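Local coordinates for protein chitinase (Paenibacillus sp. FPU-7, PDB 5GZT) that probably hydrolyses internal beta-1,4 linkages of chitin and chitodextrins at random, as an endochitinase of glycosyl hydrolase family 18, at residues G10-D15 / A29-V34; V21-K26 / G38-E43; V34-S39 / D59-N64. All coordinates share one frame; numbering follows the deposited sequence.

How the contacts relate
All three contacts join neighbouring coils of the N-terminal parallel beta-helix. Contact 1 starts the pairing of strand 12-14 with strand 34-36 in one sheet and is partly buried; contact 2 pairs strands 21-27 and 40-47 in the facing sheet. Contact 3, which shares V34 with contact 1 and G38 and S39 with contact 2, is the corner where the chain passes between sheets. Contacts 2 and 3 are buried apart from their outer sides. V34 packs on L42 across the apolar interior. Their chemistry differs: contact 1 has one good backbone bond and one weak one, contact 2 a ladder, weak at its first rung, beside a charged network, and contact 3 only van der Waals packing.

Contact 1: residues G10-D15 / A29-V34; sequences GVVYVD and AKVGEV
G10-D15 and A29-V34 lie on successive coils of a parallel beta-helix, at the place where strand 12-14 comes into register with the strand that starts at V34. The pairing is anchored by V12 N, which donates to E33 O at 2.9 Å with an N-H...O angle of 167°. The same oxygen also receives a CA-H...O contact from V11 CA at 3.4 Å, so two neighbouring residues converge on one carbonyl. On the far side of V12, its own O accepts a similar contact from V34 CA at 3.5 Å. The bond from G32 N to G10 O, though 2.9 Å long, is weak because it is bent to 129°; it lies before the one bridge between the segments, that of V12 with V34. Glycine suits position 32, since a beta-carbon on it would run into the backbone of G10 and V11. V12, V14, V31 and V34 line the inner side. V12 holds CG1 anti to its backbone N (chi1 -177°), which puts CG2 beside that N and against V31 CG1. The two side chains cross obliquely, and at 3.4 Å the methyls are pressed closer than usual van der Waals contact. Farther along, V14 CG2 rests more loosely on V34 CG1, at 4.3 Å. Branched, apolar side chains fit extended backbone and a buried, apolar interior. E33 lends the contact mainly its carbonyl, while its side chain leads away, next to K54. Beyond V34 the ladder continues through backbone bonds of V12 and V14 with I35. V34 packs on F52, and V14 on V40 of the facing sheet. Although strand 12-14 is outermost within this chain, V12, Y13 and V14 pair in parallel with a strand of another chain, so the sheet runs on across the interface.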
loop_
_atom_site.group_PDB
_atom_site.type_symbol
_atom_site.label_atom_id
_atom_site.label_comp_id
_atom_site.label_asym_id
_atom_site.label_seq_id
_atom_site.Cartn_x
_atom_site.Cartn_y
_atom_site.Cartn_z
ATOM N N GLY B 10 -2.309 -21.056 -66.604
ATOM C CA GLY B 10 -1.134 -21.371 -65.816
ATOM C C GLY B 10 -0.061 -20.377 -66.179
ATOM O O GLY B 10 -0.320 -19.157 -66.346
ATOM N N VAL B 11 1.150 -20.898 -66.299
ATOM C CA VAL B 11 2.283 -20.097 -66.729
ATOM C C VAL B 11 1.944 -19.512 -68.106
ATOM O O VAL B 11 1.297 -20.172 -68.911
ATOM C CB VAL B 11 3.585 -20.939 -66.758
ATOM C CG1 VAL B 11 4.720 -20.235 -67.531
ATOM C CG2 VAL B 11 4.000 -21.291 -65.334
ATOM N N VAL B 12 2.376 -18.269 -68.336
ATOM C CA VAL B 12 2.163 -17.527 -69.579
ATOM C C VAL B 12 3.508 -16.994 -70.042
ATOM O O VAL B 12 4.218 -16.402 -69.254
ATOM C CB VAL B 12 1.231 -16.298 -69.349
ATOM C CG1 VAL B 12 0.954 -15.569 -70.667
ATOM C CG2 VAL B 12 -0.046 -16.691 -68.615
ATOM N N TYR B 13 3.860 -17.180 -71.304
ATOM C CA TYR B 13 5.114 -16.652 -71.865
ATOM C C TYR B 13 4.777 -15.676 -73.000
ATOM O O TYR B 13 4.027 -16.014 -73.904
ATOM C CB TYR B 13 6.003 -17.796 -72.383
ATOM C CG TYR B 13 7.339 -17.361 -72.958
ATOM C CD1 TYR B 13 8.444 -17.123 -72.123
ATOM C CD2 TYR B 13 7.519 -17.233 -74.343
ATOM C CE1 TYR B 13 9.672 -16.730 -72.646
ATOM C CE2 TYR B 13 8.746 -16.851 -74.880
ATOM C CZ TYR B 13 9.818 -16.602 -74.038
ATOM O OH TYR B 13 11.025 -16.197 -74.580
ATOM N N VAL B 14 5.352 -14.482 -72.969
ATOM C CA VAL B 14 5.017 -13.458 -73.919
ATOM C C VAL B 14 6.288 -13.139 -74.671
ATOM O O VAL B 14 7.226 -12.626 -74.085
ATOM C CB VAL B 14 4.438 -12.197 -73.216
ATOM C CG1 VAL B 14 4.169 -11.051 -74.210
ATOM C CG2 VAL B 14 3.182 -12.542 -72.430
ATOM N N ASP B 15 6.319 -13.463 -75.966
ATOM C CA ASP B 15 7.393 -13.005 -76.872
ATOM C C ASP B 15 6.828 -12.204 -78.036
ATOM O O ASP B 15 7.399 -12.203 -79.143
ATOM C CB ASP B 15 8.249 -14.174 -77.381
ATOM C CG ASP B 15 7.428 -15.273 -78.079
ATOM O OD1 ASP B 15 6.164 -15.245 -78.028
ATOM O OD2 ASP B 15 8.070 -16.183 -78.657
ATOM N N ALA B 29 -11.202 -14.837 -63.159
ATOM C CA ALA B 29 -10.001 -15.317 -63.821
ATOM C C ALA B 29 -8.825 -15.469 -62.837
ATOM O O ALA B 29 -8.837 -14.909 -61.709
ATOM C CB ALA B 29 -9.622 -14.418 -64.983
ATOM N N LYS B 30 -7.826 -16.204 -63.335
ATOM C CA LYS B 30 -6.803 -16.906 -62.562
ATOM C C LYS B 30 -5.604 -17.103 -63.504
ATOM O O LYS B 30 -5.714 -17.802 -64.536
ATOM C CB LYS B 30 -7.375 -18.285 -62.163
ATOM C CG LYS B 30 -7.503 -18.614 -60.689
ATOM C CD LYS B 30 -6.159 -19.028 -60.088
ATOM C CE LYS B 30 -5.503 -17.867 -59.371
ATOM N NZ LYS B 30 -6.388 -17.397 -58.262
ATOM N N VAL B 31 -4.470 -16.469 -63.212
ATOM C CA VAL B 31 -3.318 -16.576 -64.118
ATOM C C VAL B 31 -2.117 -16.974 -63.308
ATOM O O VAL B 31 -1.956 -16.537 -62.145
ATOM C CB VAL B 31 -3.013 -15.293 -64.932
ATOM C CG1 VAL B 31 -2.199 -15.632 -66.192
ATOM C CG2 VAL B 31 -4.299 -14.576 -65.328
ATOM N N GLY B 32 -1.297 -17.828 -63.928
ATOM C CA GLY B 32 -0.049 -18.270 -63.333
ATOM C C GLY B 32 0.974 -17.173 -63.488
ATOM O O GLY B 32 0.608 -15.989 -63.603
ATOM N N GLU B 33 2.248 -17.576 -63.496
ATOM C CA GLU B 33 3.360 -16.662 -63.623
ATOM C C GLU B 33 3.412 -16.179 -65.067
ATOM O O GLU B 33 3.506 -17.007 -65.983
ATOM C CB GLU B 33 4.711 -17.353 -63.234
ATOM C CG GLU B 33 5.996 -16.554 -63.553
ATOM C CD GLU B 33 7.308 -17.213 -63.093
ATOM O OE1 GLU B 33 7.286 -17.792 -62.006
ATOM O OE2 GLU B 33 8.349 -17.125 -63.796
ATOM N N VAL B 34 3.443 -14.853 -65.256
ATOM C CA VAL B 34 3.700 -14.256 -66.575
ATOM C C VAL B 34 5.197 -13.969 -66.816
ATOM O O VAL B 34 5.813 -13.163 -66.096
ATOM C CB VAL B 34 2.914 -12.918 -66.733
ATOM C CG1 VAL B 34 3.021 -12.399 -68.162
ATOM C CG2 VAL B 34 1.469 -13.050 -66.257
#

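Contact 2: residues V21-K26 / G38-E43; sequences VRIVAK and GSVKLE. With FMT (formic acid), chain K.
R22 extends with CG anti to its backbone N (chi1 -176°) and then bends at chi3 (74°), which swings its guanidinium over to E43, whose CG is likewise anti to N. R22 NH1 donates an almost straight bond to E43 OE1 at 2.9 Å. The oxygen lies near the guanidinium plane but is met from above the carboxylate plane, the two planes being 89° apart. R22 NE and NH2 donate to the backbone of another protein chain. A long salt bridge, 4.0 Å, runs from K41 NZ to E43 OE1. K41 NZ also donates to O1 of a formic acid, probably from the crystallisation liquor, which S70 and N89 bind too. With a leucine in place of R22, E43 would probably lose its closest charged mate, and the neighbouring chain's backbone two donors. Long, charged R22, K41 and E43 suit this partly exposed outer face. In the parallel ladder beneath, I23 N bonds to K41 O at 2.7 Å and E43 N to I23 O at 2.9 Å. Branched, aliphatic I23, V40 and L42 suit the buried opposite face, where I23 CD1 touches V40 CG2 at 4.0 Å. Strand 2-5 flanks 21-27 on one side, and strand 67-70 flanks 40-47 on the other.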
loop_
_atom_site.group_PDB
_atom_site.type_symbol
_atom_site.label_atom_id
_atom_site.label_comp_id
_atom_site.label_asym_id
_atom_site.label_seq_id
_atom_site.Cartn_x
_atom_site.Cartn_y
_atom_site.Cartn_z
ATOM N N VAL B 21 0.901 -6.691 -76.993
ATOM C CA VAL B 21 -0.366 -7.323 -76.744
ATOM C C VAL B 21 -0.901 -6.815 -75.429
ATOM O O VAL B 21 -0.170 -6.827 -74.418
ATOM C CB VAL B 21 -0.240 -8.865 -76.542
ATOM C CG1 VAL B 21 -1.596 -9.475 -76.178
ATOM C CG2 VAL B 21 0.317 -9.513 -77.785
ATOM N N ARG B 22 -2.180 -6.443 -75.405
ATOM C CA ARG B 22 -2.877 -6.231 -74.133
ATOM C C ARG B 22 -3.504 -7.561 -73.682
ATOM O O ARG B 22 -4.151 -8.234 -74.468
ATOM C CB ARG B 22 -3.892 -5.096 -74.268
ATOM C CG ARG B 22 -4.618 -4.704 -73.002
ATOM C CD ARG B 22 -5.423 -3.432 -73.241
ATOM N NE ARG B 22 -6.611 -3.745 -74.061
ATOM C CZ ARG B 22 -7.833 -4.013 -73.587
ATOM N NH1 ARG B 22 -8.100 -3.990 -72.274
ATOM N NH2 ARG B 22 -8.801 -4.307 -74.438
ATOM N N ILE B 23 -3.259 -7.963 -72.435
ATOM C CA ILE B 23 -3.824 -9.174 -71.879
ATOM C C ILE B 23 -4.647 -8.775 -70.700
ATOM O O ILE B 23 -4.144 -8.135 -69.800
ATOM C CB ILE B 23 -2.746 -10.216 -71.449
ATOM C CG1 ILE B 23 -1.879 -10.590 -72.647
ATOM C CG2 ILE B 23 -3.403 -11.463 -70.844
ATOM C CD1 ILE B 23 -0.729 -11.550 -72.352
ATOM N N VAL B 24 -5.919 -9.179 -70.692
ATOM C CA VAL B 24 -6.815 -8.760 -69.677
ATOM C C VAL B 24 -7.303 -9.974 -68.916
ATOM O O VAL B 24 -7.394 -11.050 -69.484
ATOM C CB VAL B 24 -8.010 -7.966 -70.265
ATOM C CG1 VAL B 24 -8.752 -7.257 -69.145
ATOM C CG2 VAL B 24 -7.526 -6.957 -71.278
ATOM N N ALA B 25 -7.597 -9.780 -67.632
ATOM C CA ALA B 25 -8.125 -10.793 -66.777
ATOM C C ALA B 25 -9.402 -10.237 -66.139
ATOM O O ALA B 25 -9.345 -9.186 -65.396
ATOM C CB ALA B 25 -7.097 -11.147 -65.698
ATOM N N LYS B 26 -10.530 -10.945 -66.410
ATOM C CA LYS B 26 -11.875 -10.504 -66.012
ATOM C C LYS B 26 -12.628 -11.468 -65.071
ATOM O O LYS B 26 -12.645 -12.682 -65.252
ATOM C CB LYS B 26 -12.716 -10.190 -67.261
ATOM C CG LYS B 26 -13.688 -9.026 -67.074
ATOM C CD LYS B 26 -14.890 -9.092 -68.014
ATOM C CE LYS B 26 -15.928 -10.116 -67.542
ATOM N NZ LYS B 26 -17.164 -10.114 -68.379
ATOM N N GLY B 38 8.602 -9.982 -74.328
ATOM C CA GLY B 38 8.236 -8.984 -75.301
ATOM C C GLY B 38 7.317 -7.921 -74.754
ATOM O O GLY B 38 7.117 -7.809 -73.553
ATOM N N SER B 39 6.772 -7.147 -75.686
ATOM C CA SER B 39 5.933 -6.025 -75.408
ATOM C C SER B 39 4.543 -6.496 -75.060
ATOM O O SER B 39 3.978 -7.406 -75.710
ATOM C CB SER B 39 5.935 -5.074 -76.585
ATOM O OG SER B 39 7.260 -4.605 -76.764
ATOM N N VAL B 40 4.013 -5.901 -73.997
ATOM C CA VAL B 40 2.820 -6.408 -73.339
ATOM C C VAL B 40 2.146 -5.369 -72.399
ATOM O O VAL B 40 2.797 -4.460 -71.892
ATOM C CB VAL B 40 3.145 -7.692 -72.555
ATOM C CG1 VAL B 40 3.962 -7.368 -71.277
ATOM C CG2 VAL B 40 1.883 -8.470 -72.203
ATOM N N LYS B 41 0.848 -5.540 -72.158
ATOM C CA LYS B 41 0.158 -4.804 -71.118
ATOM C C LYS B 41 -0.773 -5.741 -70.379
ATOM O O LYS B 41 -1.708 -6.264 -70.971
ATOM C CB LYS B 41 -0.559 -3.596 -71.727
ATOM C CG LYS B 41 -1.481 -2.814 -70.796
ATOM C CD LYS B 41 -1.725 -1.433 -71.403
ATOM C CE LYS B 41 -2.915 -0.712 -70.824
ATOM N NZ LYS B 41 -3.035 -0.815 -69.351
ATOM N N LEU B 42 -0.499 -6.000 -69.099
ATOM C CA LEU B 42 -1.384 -6.812 -68.276
ATOM C C LEU B 42 -2.338 -5.841 -67.667
ATOM O O LEU B 42 -1.937 -4.731 -67.216
ATOM C CB LEU B 42 -0.653 -7.585 -67.176
ATOM C CG LEU B 42 0.541 -8.431 -67.652
ATOM C CD1 LEU B 42 1.030 -9.393 -66.570
ATOM C CD2 LEU B 42 0.284 -9.218 -68.933
ATOM N N GLU B 43 -3.606 -6.250 -67.695
ATOM C CA GLU B 43 -4.702 -5.492 -67.128
ATOM C C GLU B 43 -5.677 -6.401 -66.391
ATOM O O GLU B 43 -6.008 -7.482 -66.858
ATOM C CB GLU B 43 -5.389 -4.808 -68.288
ATOM C CG GLU B 43 -6.417 -3.774 -67.922
ATOM C CD GLU B 43 -6.530 -2.694 -69.001
ATOM O OE1 GLU B 43 -6.252 -2.976 -70.211
ATOM O OE2 GLU B 43 -6.908 -1.560 -68.590
HETATM C C FMT K . -4.426 1.813 -67.626
HETATM O O1 FMT K . -3.547 1.548 -68.465
HETATM O O2 FMT K . -4.472 1.240 -66.401
#

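Contact 3: residues V34-S39 / D59-N64; sequences VIIAGS and DLLPAN
I36 and L61 lie side by side and point the same way, into the interior of the beta-helix, at the corner where two consecutive coils leave one sheet for the next. I36 CG2 meets L61 CD1 at 3.7 Å. L61 has CG anti to its backbone N (chi1 -165°), which carries the branched end back over the backbone of G38; L61 CD1 comes within 3.7 Å of G38 N and 3.6 Å of G38 O. Both side chains also touch V67 of strand 67-70, so a bulky aliphatic residue at each position suits the buried inner side of the turn.

A37 and L60 face the other way. The beta-carbons of A37 and L60 approach to 3.8 Å, and Y13 of strand 12-14 packs against both. The small methyl of A37 fits here because the coils are close: the CA atoms of A37 and L61 are 4.0 Å apart. L60 itself is exposed, as is P62.

Segments 34-39 and 59-64 share no backbone bond and are joined by packing alone. Proline is in keeping with that, having no N-H to offer and a ring that restricts its phi. A37 O meets this ring at P62 CD, 3.2 Å away.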
loop_
_atom_site.group_PDB
_atom_site.type_symbol
_atom_site.label_atom_id
_atom_site.label_comp_id
_atom_site.label_asym_id
_atom_site.label_seq_id
_atom_site.Cartn_x
_atom_site.Cartn_y
_atom_site.Cartn_z
ATOM N N VAL B 34 3.443 -14.853 -65.256
ATOM C CA VAL B 34 3.700 -14.256 -66.575
ATOM C C VAL B 34 5.197 -13.969 -66.816
ATOM O O VAL B 34 5.813 -13.163 -66.096
ATOM C CB VAL B 34 2.914 -12.918 -66.733
ATOM C CG1 VAL B 34 3.021 -12.399 -68.162
ATOM C CG2 VAL B 34 1.469 -13.050 -66.257
ATOM N N ILE B 35 5.782 -14.553 -67.850
ATOM C CA ILE B 35 7.184 -14.384 -68.154
ATOM C C ILE B 35 7.209 -13.542 -69.375
ATOM O O ILE B 35 6.680 -13.957 -70.416
ATOM C CB ILE B 35 7.912 -15.746 -68.502
ATOM C CG1 ILE B 35 8.068 -16.636 -67.278
ATOM C CG2 ILE B 35 9.285 -15.496 -69.095
ATOM C CD1 ILE B 35 6.821 -17.418 -66.973
ATOM N N ILE B 36 7.887 -12.407 -69.289
ATOM C CA ILE B 36 7.878 -11.396 -70.332
ATOM C C ILE B 36 9.180 -11.358 -71.098
ATOM O O ILE B 36 10.256 -10.994 -70.559
ATOM C CB ILE B 36 7.504 -9.985 -69.779
ATOM C CG1 ILE B 36 6.141 -10.075 -69.083
ATOM C CG2 ILE B 36 7.502 -8.975 -70.897
ATOM C CD1 ILE B 36 5.571 -8.767 -68.595
ATOM N N ALA B 37 9.058 -11.707 -72.386
ATOM C CA ALA B 37 10.135 -11.599 -73.362
ATOM C C ALA B 37 9.662 -10.754 -74.536
ATOM O O ALA B 37 10.240 -10.820 -75.628
ATOM C CB ALA B 37 10.559 -12.989 -73.848
ATOM N N GLY B 38 8.602 -9.982 -74.328
ATOM C CA GLY B 38 8.236 -8.984 -75.301
ATOM C C GLY B 38 7.317 -7.921 -74.754
ATOM O O GLY B 38 7.117 -7.809 -73.553
ATOM N N SER B 39 6.772 -7.147 -75.686
ATOM C CA SER B 39 5.933 -6.025 -75.408
ATOM C C SER B 39 4.543 -6.496 -75.060
ATOM O O SER B 39 3.978 -7.406 -75.710
ATOM C CB SER B 39 5.935 -5.074 -76.585
ATOM O OG SER B 39 7.260 -4.605 -76.764
ATOM N N ASP B 59 15.669 -11.998 -69.455
ATOM C CA ASP B 59 16.785 -11.444 -70.249
ATOM C C ASP B 59 16.485 -11.469 -71.796
ATOM O O ASP B 59 17.115 -10.728 -72.555
ATOM C CB ASP B 59 18.186 -12.094 -69.875
ATOM C CG ASP B 59 19.403 -11.265 -70.397
ATOM O OD1 ASP B 59 19.512 -10.016 -70.244
ATOM O OD2 ASP B 59 20.302 -11.865 -71.008
ATOM N N LEU B 60 15.508 -12.279 -72.232
ATOM C CA LEU B 60 15.078 -12.338 -73.665
ATOM C C LEU B 60 14.294 -11.049 -74.112
ATOM O O LEU B 60 14.186 -10.765 -75.330
ATOM C CB LEU B 60 14.277 -13.636 -73.907
ATOM C CG LEU B 60 14.883 -14.979 -73.332
ATOM C CD1 LEU B 60 13.897 -15.789 -72.451
ATOM C CD2 LEU B 60 15.530 -15.861 -74.415
ATOM N N LEU B 61 13.783 -10.265 -73.133
ATOM C CA LEU B 61 13.146 -8.967 -73.401
ATOM C C LEU B 61 13.955 -8.103 -74.363
ATOM O O LEU B 61 15.091 -7.790 -74.079
ATOM C CB LEU B 61 12.933 -8.157 -72.111
ATOM C CG LEU B 61 11.968 -6.981 -72.290
ATOM C CD1 LEU B 61 10.558 -7.509 -72.406
ATOM C CD2 LEU B 61 12.012 -6.031 -71.101
ATOM N N PRO B 62 13.362 -7.699 -75.511
ATOM C CA PRO B 62 14.169 -6.918 -76.461
ATOM C C PRO B 62 14.357 -5.476 -76.029
ATOM O O PRO B 62 13.570 -4.963 -75.212
ATOM C CB PRO B 62 13.364 -6.984 -77.789
ATOM C CG PRO B 62 12.374 -8.067 -77.615
ATOM C CD PRO B 62 12.170 -8.307 -76.142
ATOM N N ALA B 63 15.369 -4.836 -76.604
ATOM C CA ALA B 63 15.599 -3.436 -76.396
ATOM C C ALA B 63 14.306 -2.637 -76.736
ATOM O O ALA B 63 13.507 -3.072 -77.579
ATOM C CB ALA B 63 16.764 -2.980 -77.258
ATOM N N ASN B 64 14.092 -1.533 -76.001
ATOM C CA ASN B 64 12.896 -0.660 -76.074
ATOM C C ASN B 64 11.550 -1.376 -76.079
ATOM O O ASN B 64 10.585 -0.837 -76.600
ATOM C CB ASN B 64 12.988 0.263 -77.310
ATOM C CG ASN B 64 14.210 1.173 -77.289
ATOM O OD1 ASN B 64 14.401 1.980 -76.377
ATOM N ND2 ASN B 64 15.020 1.077 -78.329
#